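Local coordinates for pirin-like protein YHAK (Escherichia coli, PDB 2VEC), which is a redox-sensitive cytosolic bicupin of the pirin family that lacks quercetin 2,3-dioxygenase activity and whose precise role remains unclear, at residues L165-E170 with G174-R179; Q181-H186 with Q198-R203; G39-R44 with P134-Q139; I87-L92 with A96-S101. All blocks are in the same frame, centred on the assembly; numbering follows the deposited sequence.

Contact 1 of 4, residues L165-E170 with G174-R179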
loop_
_atom_site.group_PDB
_atom_site.type_symbol
_atom_site.label_atom_id
_atom_site.label_comp_id
_atom_site.label_asym_id
_atom_site.label_seq_id
_atom_site.Cartn_x
_atom_site.Cartn_y
_atom_site.Cartn_z
ATOM N N LEU A 165 -7.674 -4.525 -8.258
ATOM C CA LEU A 165 -7.196 -5.404 -7.198
ATOM C C LEU A 165 -5.720 -5.653 -7.495
ATOM O O LEU A 165 -5.377 -6.218 -8.548
ATOM C CB LEU A 165 -8.012 -6.710 -7.234
ATOM C CG LEU A 165 -7.535 -7.809 -6.294
ATOM C CD1 LEU A 165 -7.832 -7.405 -4.812
ATOM C CD2 LEU A 165 -8.204 -9.102 -6.655
ATOM N N ILE A 166 -4.827 -5.178 -6.623
ATOM C CA ILE A 166 -3.408 -5.249 -6.939
ATOM C C ILE A 166 -2.707 -6.316 -6.103
ATOM O O ILE A 166 -1.551 -6.667 -6.377
ATOM C CB ILE A 166 -2.712 -3.862 -6.853
ATOM C CG1 ILE A 166 -2.704 -3.314 -5.397
ATOM C CG2 ILE A 166 -3.348 -2.872 -7.870
ATOM C CD1 ILE A 166 -1.693 -2.129 -5.166
ATOM N N ALA A 167 -3.383 -6.837 -5.075
ATOM C CA ALA A 167 -2.817 -7.979 -4.336
ATOM C C ALA A 167 -3.928 -8.772 -3.671
ATOM O O ALA A 167 -4.906 -8.175 -3.198
ATOM C CB ALA A 167 -1.793 -7.479 -3.292
ATOM N N SER A 168 -3.776 -10.099 -3.611
ATOM C CA SER A 168 -4.778 -10.943 -3.017
ATOM C C SER A 168 -4.139 -12.282 -2.626
ATOM O O SER A 168 -2.978 -12.561 -2.999
ATOM C CB SER A 168 -5.879 -11.194 -4.042
ATOM O OG SER A 168 -5.329 -11.805 -5.221
ATOM N N PRO A 169 -4.874 -13.098 -1.851
ATOM C CA PRO A 169 -4.361 -14.369 -1.353
ATOM C C PRO A 169 -3.965 -15.336 -2.472
ATOM O O PRO A 169 -3.009 -16.107 -2.296
ATOM C CB PRO A 169 -5.528 -14.925 -0.514
ATOM C CG PRO A 169 -6.270 -13.721 -0.082
ATOM C CD PRO A 169 -6.202 -12.788 -1.295
ATOM N N GLU A 170 -4.677 -15.292 -3.599
ATOM C CA GLU A 170 -4.422 -16.236 -4.678
ATOM C C GLU A 170 -3.972 -15.579 -5.971
ATOM O O GLU A 170 -3.807 -16.274 -6.971
ATOM C CB GLU A 170 -5.662 -17.104 -4.951
ATOM C CG GLU A 170 -6.111 -17.913 -3.746
ATOM C CD GLU A 170 -5.008 -18.793 -3.128
ATOM O OE1 GLU A 170 -4.220 -19.410 -3.871
ATOM O OE2 GLU A 170 -4.933 -18.867 -1.878
ATOM N N GLY A 174 -5.117 -11.376 -11.915
ATOM C CA GLY A 174 -3.764 -10.927 -12.267
ATOM C C GLY A 174 -3.159 -9.999 -11.215
ATOM O O GLY A 174 -2.493 -9.011 -11.538
ATOM N N SER A 175 -3.428 -10.285 -9.944
ATOM C CA SER A 175 -2.933 -9.452 -8.834
ATOM C C SER A 175 -1.685 -10.113 -8.223
ATOM O O SER A 175 -1.467 -11.325 -8.408
ATOM C CB SER A 175 -4.019 -9.265 -7.751
ATOM O OG SER A 175 -4.534 -10.514 -7.294
ATOM N N LEU A 176 -0.869 -9.329 -7.496
ATOM C CA LEU A 176 0.242 -9.876 -6.682
ATOM C C LEU A 176 -0.318 -10.932 -5.746
ATOM O O LEU A 176 -1.401 -10.761 -5.180
ATOM C CB LEU A 176 0.888 -8.779 -5.811
ATOM C CG LEU A 176 1.543 -7.603 -6.582
ATOM C CD1 LEU A 176 1.699 -6.337 -5.661
ATOM C CD2 LEU A 176 2.915 -7.991 -7.257
ATOM N N GLN A 177 0.410 -12.019 -5.578
ATOM C CA GLN A 177 -0.072 -13.088 -4.683
ATOM C C GLN A 177 0.499 -12.844 -3.292
ATOM O O GLN A 177 1.713 -12.833 -3.116
ATOM C CB GLN A 177 0.370 -14.436 -5.210
ATOM C CG GLN A 177 -0.002 -15.584 -4.302
ATOM C CD GLN A 177 0.380 -16.889 -4.946
ATOM O OE1 GLN A 177 -0.159 -17.243 -5.982
ATOM N NE2 GLN A 177 1.373 -17.566 -4.386
ATOM N N LEU A 178 -0.374 -12.710 -2.298
ATOM C CA LEU A 178 0.056 -12.544 -0.902
ATOM C C LEU A 178 -0.021 -13.852 -0.127
ATOM O O LEU A 178 -0.856 -14.717 -0.418
ATOM C CB LEU A 178 -0.841 -11.512 -0.220
ATOM C CG LEU A 178 -0.837 -10.097 -0.818
ATOM C CD1 LEU A 178 -1.907 -9.259 -0.034
ATOM C CD2 LEU A 178 0.519 -9.460 -0.708
ATOM N N ARG A 179 0.833 -14.007 0.881
ATOM C CA ARG A 179 0.686 -15.135 1.794
ATOM C C ARG A 179 -0.059 -14.720 3.079
ATOM O O ARG A 179 -0.023 -15.447 4.075
ATOM C CB ARG A 179 2.046 -15.768 2.104
ATOM C CG ARG A 179 3.088 -14.821 2.634
ATOM C CD ARG A 179 4.323 -15.593 2.970
ATOM N NE ARG A 179 5.430 -14.696 3.265
ATOM C CZ ARG A 179 6.686 -15.086 3.444
ATOM N NH1 ARG A 179 7.027 -16.397 3.393
ATOM N NH2 ARG A 179 7.599 -14.149 3.699
#
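Ala167 and Leu176 lie side by side where strand 176-177 joins strand 163-168 in parallel, at the edge of a mixed sheet in the C-terminal cupin half of this bicupin. Their side chains leave on the same face, CB to CB 3.9 Å. Leu178 closes in on the same methyl: with its CG anti to the carbonyl carbon (chi1 -61°), it brings CD1 to 3.7 Å from Ala167 CB. This apolar face meets the N-terminal cupin, as Leu176 touches Ala113 and Leu178 touches Leu115.

Ser168 and Gln177 point to the other face. Ser168 OG and Ser175 OG are hydrogen-bonded at 2.6 Å. In both serines the hydroxyl sits between the backbone N and the carbonyl carbon (chi1 58° and 54°), and this turns the two groups toward each other. The pair also holds the connecting turn. Ser175 OG bonds to Ala172 O, and Ser168 OG has a weak bond with Ala172 N. Gln177 CG passes alongside Pro169 O.

Three backbone bonds fix the parallel register: Leu176 N to Ile166 O, Ser168 N to Leu176 O, and Leu178 N to Ser168 O. On the opposite side of strand 163-168, Ile166 and Ala167 both face Leu184 in a classic beta bulge. Ser168 O receives two approaches from the edge strand: the bond from Leu178 N, 2.7 Å long, and a CA-H...O contact from Gln177 CA at 3.4 Å.

Contact 2 of 4, residues Q181-H186 with Q198-R203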
loop_
_atom_site.group_PDB
_atom_site.type_symbol
_atom_site.label_atom_id
_atom_site.label_comp_id
_atom_site.label_asym_id
_atom_site.label_seq_id
_atom_site.Cartn_x
_atom_site.Cartn_y
_atom_site.Cartn_z
ATOM N N GLN A 181 -4.144 -13.243 4.199
ATOM C CA GLN A 181 -5.543 -13.200 3.722
ATOM C C GLN A 181 -6.001 -11.750 3.586
ATOM O O GLN A 181 -6.868 -11.266 4.327
ATOM C CB GLN A 181 -6.474 -13.956 4.681
ATOM C CG GLN A 181 -6.368 -15.441 4.601
ATOM C CD GLN A 181 -6.544 -15.984 3.193
ATOM O OE1 GLN A 181 -5.639 -16.621 2.665
ATOM N NE2 GLN A 181 -7.714 -15.710 2.565
ATOM N N VAL A 182 -5.362 -11.033 2.665
ATOM C CA VAL A 182 -5.527 -9.600 2.547
ATOM C C VAL A 182 -5.853 -9.288 1.078
ATOM O O VAL A 182 -5.334 -9.966 0.174
ATOM C CB VAL A 182 -4.192 -8.853 2.962
ATOM C CG1 VAL A 182 -4.155 -7.392 2.501
ATOM C CG2 VAL A 182 -4.021 -8.962 4.460
ATOM N N TRP A 183 -6.767 -8.346 0.841
ATOM C CA TRP A 183 -7.042 -7.927 -0.555
ATOM C C TRP A 183 -6.738 -6.453 -0.610
ATOM O O TRP A 183 -7.241 -5.687 0.215
ATOM C CB TRP A 183 -8.496 -8.178 -0.990
ATOM C CG TRP A 183 -8.835 -9.640 -1.272
ATOM C CD1 TRP A 183 -9.011 -10.221 -2.504
ATOM C CD2 TRP A 183 -9.092 -10.665 -0.311
ATOM N NE1 TRP A 183 -9.350 -11.546 -2.368
ATOM C CE2 TRP A 183 -9.427 -11.841 -1.027
ATOM C CE3 TRP A 183 -9.118 -10.702 1.084
ATOM C CZ2 TRP A 183 -9.722 -13.050 -0.398
ATOM C CZ3 TRP A 183 -9.422 -11.925 1.723
ATOM C CH2 TRP A 183 -9.724 -13.081 0.976
ATOM N N LEU A 184 -5.926 -6.054 -1.581
ATOM C CA LEU A 184 -5.467 -4.649 -1.642
ATOM C C LEU A 184 -5.919 -4.070 -2.953
ATOM O O LEU A 184 -5.685 -4.680 -4.010
ATOM C CB LEU A 184 -3.938 -4.595 -1.614
ATOM C CG LEU A 184 -3.263 -3.220 -1.716
ATOM C CD1 LEU A 184 -3.747 -2.267 -0.559
ATOM C CD2 LEU A 184 -1.699 -3.304 -1.686
ATOM N N HIS A 185 -6.549 -2.905 -2.872
ATOM C CA HIS A 185 -7.117 -2.248 -4.041
ATOM C C HIS A 185 -6.476 -0.877 -4.176
ATOM O O HIS A 185 -6.290 -0.166 -3.165
ATOM C CB HIS A 185 -8.632 -2.058 -3.886
ATOM C CG HIS A 185 -9.379 -3.330 -3.588
ATOM N ND1 HIS A 185 -9.966 -4.092 -4.576
ATOM C CD2 HIS A 185 -9.663 -3.948 -2.420
ATOM C CE1 HIS A 185 -10.571 -5.133 -4.034
ATOM N NE2 HIS A 185 -10.403 -5.070 -2.723
ATOM N N HIS A 186 -6.190 -0.519 -5.421
ATOM C CA HIS A 186 -5.663 0.807 -5.802
ATOM C C HIS A 186 -6.769 1.531 -6.532
ATOM O O HIS A 186 -7.357 0.978 -7.458
ATOM C CB HIS A 186 -4.435 0.647 -6.696
ATOM C CG HIS A 186 -3.806 1.968 -7.107
ATOM N ND1 HIS A 186 -3.575 2.299 -8.422
ATOM C CD2 HIS A 186 -3.339 3.012 -6.372
ATOM C CE1 HIS A 186 -3.039 3.509 -8.494
ATOM N NE2 HIS A 186 -2.855 3.958 -7.261
ATOM N N GLN A 198 -16.642 -4.882 -1.951
ATOM C CA GLN A 198 -17.213 -5.916 -1.102
ATOM C C GLN A 198 -16.039 -6.450 -0.281
ATOM O O GLN A 198 -15.015 -6.845 -0.830
ATOM C CB GLN A 198 -17.836 -7.038 -1.954
ATOM C CG GLN A 198 -19.165 -6.646 -2.661
ATOM C CD GLN A 198 -20.039 -7.832 -3.123
ATOM O OE1 GLN A 198 -19.676 -8.597 -4.027
ATOM N NE2 GLN A 198 -21.235 -7.942 -2.538
ATOM N N LEU A 199 -16.173 -6.450 1.033
ATOM C CA LEU A 199 -15.066 -6.814 1.895
ATOM C C LEU A 199 -15.161 -8.279 2.302
ATOM O O LEU A 199 -16.265 -8.799 2.581
ATOM C CB LEU A 199 -15.039 -5.889 3.126
ATOM C CG LEU A 199 -14.444 -4.462 3.046
ATOM C CD1 LEU A 199 -12.951 -4.497 2.940
ATOM C CD2 LEU A 199 -15.004 -3.612 1.919
ATOM N N HIS A 200 -14.016 -8.953 2.258
ATOM C CA HIS A 200 -13.839 -10.307 2.733
ATOM C C HIS A 200 -13.679 -10.361 4.257
ATOM O O HIS A 200 -14.359 -11.118 4.914
ATOM C CB HIS A 200 -12.642 -10.965 2.056
ATOM C CG HIS A 200 -12.812 -11.168 0.580
ATOM N ND1 HIS A 200 -12.339 -10.264 -0.352
ATOM C CD2 HIS A 200 -13.424 -12.149 -0.124
ATOM C CE1 HIS A 200 -12.631 -10.703 -1.575
ATOM N NE2 HIS A 200 -13.268 -11.852 -1.462
ATOM N N GLY A 201 -12.780 -9.543 4.803
ATOM C CA GLY A 201 -12.493 -9.541 6.248
ATOM C C GLY A 201 -13.302 -8.502 7.006
ATOM O O GLY A 201 -14.076 -7.740 6.409
ATOM N N PRO A 202 -13.160 -8.491 8.343
ATOM C CA PRO A 202 -13.936 -7.662 9.250
ATOM C C PRO A 202 -13.295 -6.276 9.463
ATOM O O PRO A 202 -13.765 -5.497 10.271
ATOM C CB PRO A 202 -13.902 -8.481 10.546
ATOM C CG PRO A 202 -12.491 -9.039 10.571
ATOM C CD PRO A 202 -12.264 -9.411 9.075
ATOM N N ARG A 203 -12.216 -5.989 8.754
ATOM C CA ARG A 203 -11.484 -4.732 8.999
ATOM C C ARG A 203 -11.048 -4.184 7.637
ATOM O O ARG A 203 -10.619 -4.938 6.766
ATOM C CB ARG A 203 -10.269 -5.011 9.896
ATOM C CG ARG A 203 -9.584 -3.724 10.463
ATOM C CD ARG A 203 -8.311 -4.030 11.335
ATOM N NE ARG A 203 -8.701 -4.884 12.467
ATOM C CZ ARG A 203 -9.259 -4.516 13.609
ATOM N NH1 ARG A 203 -9.483 -3.238 13.899
ATOM N NH2 ARG A 203 -9.570 -5.458 14.498
HETATM O O HOH W 1 -11.923 -6.556 -0.895
#
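Trp183 and His200 form a face-to-face stack at the protein surface. The imidazole lies over the six-membered ring of the indole, with centroids 3.7 Å apart and planes only 15° from parallel. The two side chains themselves cross at about a right angle. His200 ND1 stands over the middle of the indole, and its nearest atom there is Trp183 CD2 at 3.3 Å. Seen from the histidine, Trp183 CE2 lies off toward the rim of the imidazole. His200 CB adds a CH-pi contact over the same indole face, 3.4 Å from Trp183 CZ3. The histidine CG is anti to its carbonyl carbon (chi1 -65°), which swings the imidazole over the indole beside CB.

The next shell holds both partners in place. Asp253 bonds through OD2 to His200 N and through OD1 to Gly201 N, and its backbone is also bonded to that of Trp183. Pro169 packs against the indole as well. Beside the stack, a water links the segments: it lies in the plane of the His185 ring, 2.8 Å from NE2, and donates to Gln198 O at 3.1 Å. Phe197 meets the His185 ring edge to face.

The stack ties a loop between the two sheets of the C-terminal cupin domain to its larger sheet. There strand 183-189 runs between strands 163-168 and 247-254. The 198-203 loop leads from strand 194-198 of the smaller sheet into strand 203-208, on the far side of 247-254.

Contact 3 of 4, residues G39-R44 with P134-Q139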
loop_
_atom_site.group_PDB
_atom_site.type_symbol
_atom_site.label_atom_id
_atom_site.label_comp_id
_atom_site.label_asym_id
_atom_site.label_seq_id
_atom_site.Cartn_x
_atom_site.Cartn_y
_atom_site.Cartn_z
ATOM N N GLY A 39 2.074 19.267 -3.468
ATOM C CA GLY A 39 3.317 18.627 -3.064
ATOM C C GLY A 39 3.188 17.213 -2.529
ATOM O O GLY A 39 4.004 16.794 -1.702
ATOM N N TRP A 40 2.192 16.457 -3.001
ATOM C CA TRP A 40 1.996 15.078 -2.507
ATOM C C TRP A 40 3.226 14.191 -2.714
ATOM O O TRP A 40 3.478 13.260 -1.923
ATOM C CB TRP A 40 0.764 14.424 -3.145
ATOM C CG TRP A 40 0.845 14.155 -4.640
ATOM C CD1 TRP A 40 0.773 15.077 -5.640
ATOM C CD2 TRP A 40 0.938 12.871 -5.281
ATOM N NE1 TRP A 40 0.857 14.453 -6.867
ATOM C CE2 TRP A 40 0.959 13.102 -6.674
ATOM C CE3 TRP A 40 1.049 11.553 -4.809
ATOM C CZ2 TRP A 40 1.067 12.063 -7.608
ATOM C CZ3 TRP A 40 1.152 10.512 -5.744
ATOM C CH2 TRP A 40 1.146 10.785 -7.131
ATOM N N LEU A 41 3.961 14.430 -3.806
ATOM C CA LEU A 41 5.122 13.587 -4.123
ATOM C C LEU A 41 6.313 13.922 -3.227
ATOM O O LEU A 41 7.290 13.173 -3.190
ATOM C CB LEU A 41 5.527 13.689 -5.614
ATOM C CG LEU A 41 4.677 12.955 -6.657
ATOM C CD1 LEU A 41 5.212 13.232 -8.105
ATOM C CD2 LEU A 41 4.563 11.462 -6.378
ATOM N N GLN A 42 6.250 15.056 -2.530
ATOM C CA GLN A 42 7.284 15.410 -1.564
ATOM C C GLN A 42 6.928 15.007 -0.141
ATOM O O GLN A 42 7.727 15.186 0.769
ATOM C CB GLN A 42 7.616 16.906 -1.628
ATOM C CG GLN A 42 8.414 17.243 -2.860
ATOM C CD GLN A 42 7.564 17.209 -4.120
ATOM O OE1 GLN A 42 6.422 17.687 -4.123
ATOM N NE2 GLN A 42 8.116 16.644 -5.206
ATOM N N ALA A 43 5.733 14.456 0.071
ATOM C CA ALA A 43 5.322 14.173 1.444
ATOM C C ALA A 43 6.101 12.959 1.987
ATOM O O ALA A 43 6.423 12.028 1.228
ATOM C CB ALA A 43 3.835 13.947 1.523
ATOM N N ARG A 44 6.448 13.003 3.275
ATOM C CA ARG A 44 7.154 11.892 3.928
ATOM C C ARG A 44 6.469 11.638 5.275
ATOM O O ARG A 44 6.350 12.575 6.070
ATOM C CB ARG A 44 8.620 12.284 4.192
ATOM C CG ARG A 44 9.493 12.461 2.971
ATOM C CD ARG A 44 10.857 13.115 3.365
ATOM N NE ARG A 44 11.536 12.223 4.317
ATOM C CZ ARG A 44 11.938 12.555 5.544
ATOM N NH1 ARG A 44 11.782 13.793 6.012
ATOM N NH2 ARG A 44 12.521 11.630 6.306
ATOM N N PRO A 134 14.906 12.676 -7.885
ATOM C CA PRO A 134 14.548 11.917 -6.679
ATOM C C PRO A 134 13.579 10.796 -6.923
ATOM O O PRO A 134 13.088 10.595 -8.035
ATOM C CB PRO A 134 13.866 12.957 -5.778
ATOM C CG PRO A 134 13.172 13.831 -6.865
ATOM C CD PRO A 134 14.189 13.985 -7.928
ATOM N N LEU A 135 13.306 10.061 -5.829
ATOM C CA LEU A 135 12.344 8.904 -5.793
ATOM C C LEU A 135 11.297 8.989 -4.658
ATOM O O LEU A 135 11.643 9.296 -3.518
ATOM C CB LEU A 135 13.101 7.577 -5.623
ATOM C CG LEU A 135 12.392 6.291 -5.151
ATOM C CD1 LEU A 135 11.618 5.559 -6.258
ATOM C CD2 LEU A 135 13.408 5.331 -4.549
ATOM N N THR A 136 10.022 8.686 -4.959
ATOM C CA THR A 136 8.952 8.690 -3.961
ATOM C C THR A 136 8.213 7.351 -3.996
ATOM O O THR A 136 7.838 6.869 -5.056
ATOM C CB THR A 136 7.898 9.787 -4.209
ATOM O OG1 THR A 136 8.528 11.065 -4.329
ATOM C CG2 THR A 136 6.853 9.830 -3.027
ATOM N N ARG A 137 8.021 6.736 -2.848
ATOM C CA ARG A 137 7.347 5.461 -2.868
ATOM C C ARG A 137 6.595 5.230 -1.577
ATOM O O ARG A 137 7.023 5.699 -0.524
ATOM C CB ARG A 137 8.307 4.319 -3.157
ATOM C CG ARG A 137 9.408 4.114 -2.159
ATOM C CD ARG A 137 9.066 2.965 -1.255
ATOM N NE ARG A 137 10.116 2.865 -0.234
ATOM C CZ ARG A 137 10.000 3.333 1.000
ATOM N NH1 ARG A 137 8.874 3.919 1.383
ATOM N NH2 ARG A 137 11.007 3.186 1.849
ATOM N N MET A 138 5.479 4.528 -1.680
ATOM C CA MET A 138 4.666 4.205 -0.510
ATOM C C MET A 138 4.976 2.745 -0.215
ATOM O O MET A 138 5.290 1.975 -1.129
ATOM C CB MET A 138 3.207 4.421 -0.829
ATOM C CG MET A 138 2.252 3.910 0.252
ATOM S SD MET A 138 0.606 4.625 0.070
ATOM C CE MET A 138 0.883 6.354 0.522
ATOM N N GLN A 139 4.983 2.394 1.060
ATOM C CA GLN A 139 5.434 1.054 1.477
ATOM C C GLN A 139 4.497 0.599 2.539
ATOM O O GLN A 139 4.161 1.392 3.440
ATOM C CB GLN A 139 6.881 1.137 1.993
ATOM C CG GLN A 139 7.399 -0.187 2.547
ATOM C CD GLN A 139 8.833 -0.112 2.967
ATOM O OE1 GLN A 139 9.123 0.101 4.136
ATOM N NE2 GLN A 139 9.748 -0.270 2.018
#
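Thr136 OG1 donates a hydrogen bond of 2.7 Å to Leu41 O. The hydroxyl lies in the plane of the carbonyl, and the C=O...O angle is 146°. Thr136 OG1 is anti to the carbonyl carbon of its own residue (chi1 -53°), which aims it at the loop. The methyl follows: Thr136 CG2 sits 3.4 Å from Leu41 O, so both branches of the threonine touch this one oxygen. Leu41 CB passes more loosely, 4.2 Å from Thr136 OG1.

The acceptor is held by a tight turn. Gln42 N bonds to Gly39 O at 3.0 Å, and a weak bond joins Ala43 N to Trp40 O. Within the turn, Leu41 CG lies over the centre of the Trp40 ring. Gln68 NE2 bonds to both Trp40 O and Ala43 O, fastening the loop a second time, and the Gln68 side chain also touches Thr136. Trp40 reaches across to His210 of the C-terminal half.

The threonine bond pins the loop before strand 45-48 to the larger sheet of the N-terminal cupin domain. In that sheet strand 135-143 runs between strands 63-71 and 85-93, and 45-48 is an edge strand. Leu41 rests on Leu92 of strand 85-93.

Contact 4 of 4, residues I87-L92 with A96-S101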
loop_
_atom_site.group_PDB
_atom_site.type_symbol
_atom_site.label_atom_id
_atom_site.label_comp_id
_atom_site.label_asym_id
_atom_site.label_seq_id
_atom_site.Cartn_x
_atom_site.Cartn_y
_atom_site.Cartn_z
ATOM N N ILE A 87 6.879 -6.925 2.473
ATOM C CA ILE A 87 6.972 -5.493 2.151
ATOM C C ILE A 87 6.346 -5.277 0.796
ATOM O O ILE A 87 6.729 -5.929 -0.170
ATOM C CB ILE A 87 8.474 -5.061 2.083
ATOM C CG1 ILE A 87 9.239 -5.388 3.384
ATOM C CG2 ILE A 87 8.636 -3.591 1.686
ATOM C CD1 ILE A 87 8.632 -4.834 4.633
ATOM N N LEU A 88 5.402 -4.355 0.699
ATOM C CA LEU A 88 4.845 -4.025 -0.603
ATOM C C LEU A 88 5.098 -2.568 -0.888
ATOM O O LEU A 88 4.660 -1.706 -0.112
ATOM C CB LEU A 88 3.346 -4.327 -0.600
ATOM C CG LEU A 88 2.605 -4.447 -1.946
ATOM C CD1 LEU A 88 1.363 -5.330 -1.792
ATOM C CD2 LEU A 88 2.228 -3.045 -2.472
ATOM N N ASN A 89 5.802 -2.290 -1.992
ATOM C CA ASN A 89 6.158 -0.948 -2.391
ATOM C C ASN A 89 5.345 -0.528 -3.609
ATOM O O ASN A 89 5.179 -1.307 -4.571
ATOM C CB ASN A 89 7.676 -0.850 -2.743
ATOM C CG ASN A 89 8.580 -1.100 -1.517
ATOM O OD1 ASN A 89 8.202 -0.801 -0.387
ATOM N ND2 ASN A 89 9.711 -1.734 -1.727
ATOM N N VAL A 90 4.854 0.695 -3.579
ATOM C CA VAL A 90 4.162 1.254 -4.695
ATOM C C VAL A 90 5.015 2.455 -5.058
ATOM O O VAL A 90 5.145 3.401 -4.273
ATOM C CB VAL A 90 2.740 1.690 -4.298
ATOM C CG1 VAL A 90 2.012 2.405 -5.475
ATOM C CG2 VAL A 90 1.949 0.474 -3.765
ATOM N N ILE A 91 5.674 2.358 -6.197
ATOM C CA ILE A 91 6.494 3.472 -6.685
ATOM C C ILE A 91 5.604 4.562 -7.256
ATOM O O ILE A 91 4.894 4.349 -8.232
ATOM C CB ILE A 91 7.496 3.059 -7.752
ATOM C CG1 ILE A 91 8.241 1.770 -7.349
ATOM C CG2 ILE A 91 8.508 4.214 -7.976
ATOM C CD1 ILE A 91 8.985 1.863 -6.018
ATOM N N LEU A 92 5.693 5.737 -6.653
ATOM C CA LEU A 92 4.930 6.914 -7.055
ATOM C C LEU A 92 5.686 7.830 -8.001
ATOM O O LEU A 92 5.061 8.481 -8.837
ATOM C CB LEU A 92 4.509 7.710 -5.805
ATOM C CG LEU A 92 3.650 6.845 -4.868
ATOM C CD1 LEU A 92 3.418 7.609 -3.545
ATOM C CD2 LEU A 92 2.302 6.475 -5.522
ATOM N N ALA A 96 13.817 2.774 -8.676
ATOM C CA ALA A 96 14.607 2.270 -7.580
ATOM C C ALA A 96 15.039 0.847 -7.860
ATOM O O ALA A 96 14.364 0.122 -8.592
ATOM C CB ALA A 96 13.781 2.316 -6.305
ATOM N N GLU A 97 16.162 0.450 -7.268
ATOM C CA GLU A 97 16.586 -0.951 -7.293
ATOM C C GLU A 97 16.557 -1.543 -5.875
ATOM O O GLU A 97 16.920 -0.870 -4.907
ATOM C CB GLU A 97 17.967 -1.095 -7.959
ATOM C CG GLU A 97 18.515 -2.494 -7.883
ATOM C CD GLU A 97 19.496 -2.842 -8.966
ATOM O OE1 GLU A 97 20.365 -2.007 -9.312
ATOM O OE2 GLU A 97 19.411 -3.989 -9.461
ATOM N N TYR A 98 16.107 -2.795 -5.768
ATOM C CA TYR A 98 15.944 -3.490 -4.485
ATOM C C TYR A 98 16.828 -4.710 -4.489
ATOM O O TYR A 98 16.692 -5.550 -5.367
ATOM C CB TYR A 98 14.470 -3.899 -4.277
ATOM C CG TYR A 98 13.624 -2.674 -4.176
ATOM C CD1 TYR A 98 13.387 -2.087 -2.946
ATOM C CD2 TYR A 98 13.145 -2.046 -5.323
ATOM C CE1 TYR A 98 12.659 -0.909 -2.856
ATOM C CE2 TYR A 98 12.399 -0.885 -5.242
ATOM C CZ TYR A 98 12.178 -0.312 -4.008
ATOM O OH TYR A 98 11.460 0.848 -3.910
ATOM N N ARG A 99 17.759 -4.797 -3.543
ATOM C CA ARG A 99 18.676 -5.934 -3.502
ATOM C C ARG A 99 18.630 -6.611 -2.151
ATOM O O ARG A 99 18.354 -5.971 -1.132
ATOM C CB ARG A 99 20.115 -5.500 -3.818
ATOM C CG ARG A 99 20.266 -4.812 -5.159
ATOM C CD ARG A 99 21.741 -4.621 -5.568
ATOM N NE ARG A 99 21.852 -4.361 -7.003
ATOM C CZ ARG A 99 22.761 -3.558 -7.558
ATOM N NH1 ARG A 99 23.650 -2.921 -6.793
ATOM N NH2 ARG A 99 22.787 -3.379 -8.882
ATOM N N ASP A 100 18.899 -7.911 -2.131
ATOM C CA ASP A 100 18.986 -8.595 -0.858
ATOM C C ASP A 100 20.328 -9.302 -0.695
ATOM O O ASP A 100 21.092 -9.409 -1.649
ATOM C CB ASP A 100 17.769 -9.502 -0.612
ATOM C CG ASP A 100 17.803 -10.810 -1.387
ATOM O OD1 ASP A 100 18.883 -11.309 -1.799
ATOM O OD2 ASP A 100 16.714 -11.399 -1.529
ATOM N N SER A 101 20.622 -9.762 0.513
ATOM C CA SER A 101 21.918 -10.391 0.776
ATOM C C SER A 101 22.114 -11.760 0.113
ATOM O O SER A 101 23.212 -12.315 0.164
ATOM C CB SER A 101 22.211 -10.448 2.278
ATOM O OG SER A 101 21.100 -10.910 3.023
#
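Asn89 and Tyr98 reach for each other from opposite directions, although their CA atoms are 10.3 Å apart. The amide end of the asparagine meets the phenol ring: Asn89 ND2 lies 3.3 Å from Tyr98 CE1. It comes in obliquely, with the amide and ring planes 31° apart. Asn89 CG is anti to its carbonyl carbon (chi1 -65°), and this carries the amide in toward the ring.

The apolar contact comes from Ile91. Ile91 CD1 approaches the Tyr98 ring at the edge, close to the ring plane, 3.4 Å from Tyr98 OH and 4.4 Å from Tyr98 CZ. Asn89 and Ile91, two residues apart on one strand, thus both press on the phenol end of the tyrosine.

Two of the buried polar atoms, Asn89 OD1 and Tyr98 OH, have partners outside the two strands. Asn89 OD1 accepts from Gln139 NE2. Tyr98 OH bonds to Glu126 OE2, the same oxygen that forms a salt bridge with Arg137 NE.

An ion pair lies within the second strand. Arg99 NH2 and Glu97 OE1 are 2.8 Å apart, on the side of the strand away from Asn89 and Ile91.

The two strands belong to different sheets, 85-93 to the larger and 95-100 to the smaller sheet of the N-terminal half. Side chains that meet between two facing antiparallel sheets are characteristic of the interior of a cupin beta-barrel.

How the contacts relate
From the N terminus, contact 3 comes first. It closes a long loop by tying the segment before strand 45-48 to strand 135-143. Contact 4 is nested inside that loop and joins the two sheets of the N-terminal cupin. Contacts 3 and 4 also share a sheet, since strands 135-143 and 85-93 are neighbours. Contact 1 and then contact 2 follow in series in the C-terminal cupin, each closing a short loop. They meet through the adjacent strands 163-168 and 183-189. The halves touch at Leu88 of contact 4, which packs on Ala167 and Leu176 of contact 1 and on Leu184 of contact 2.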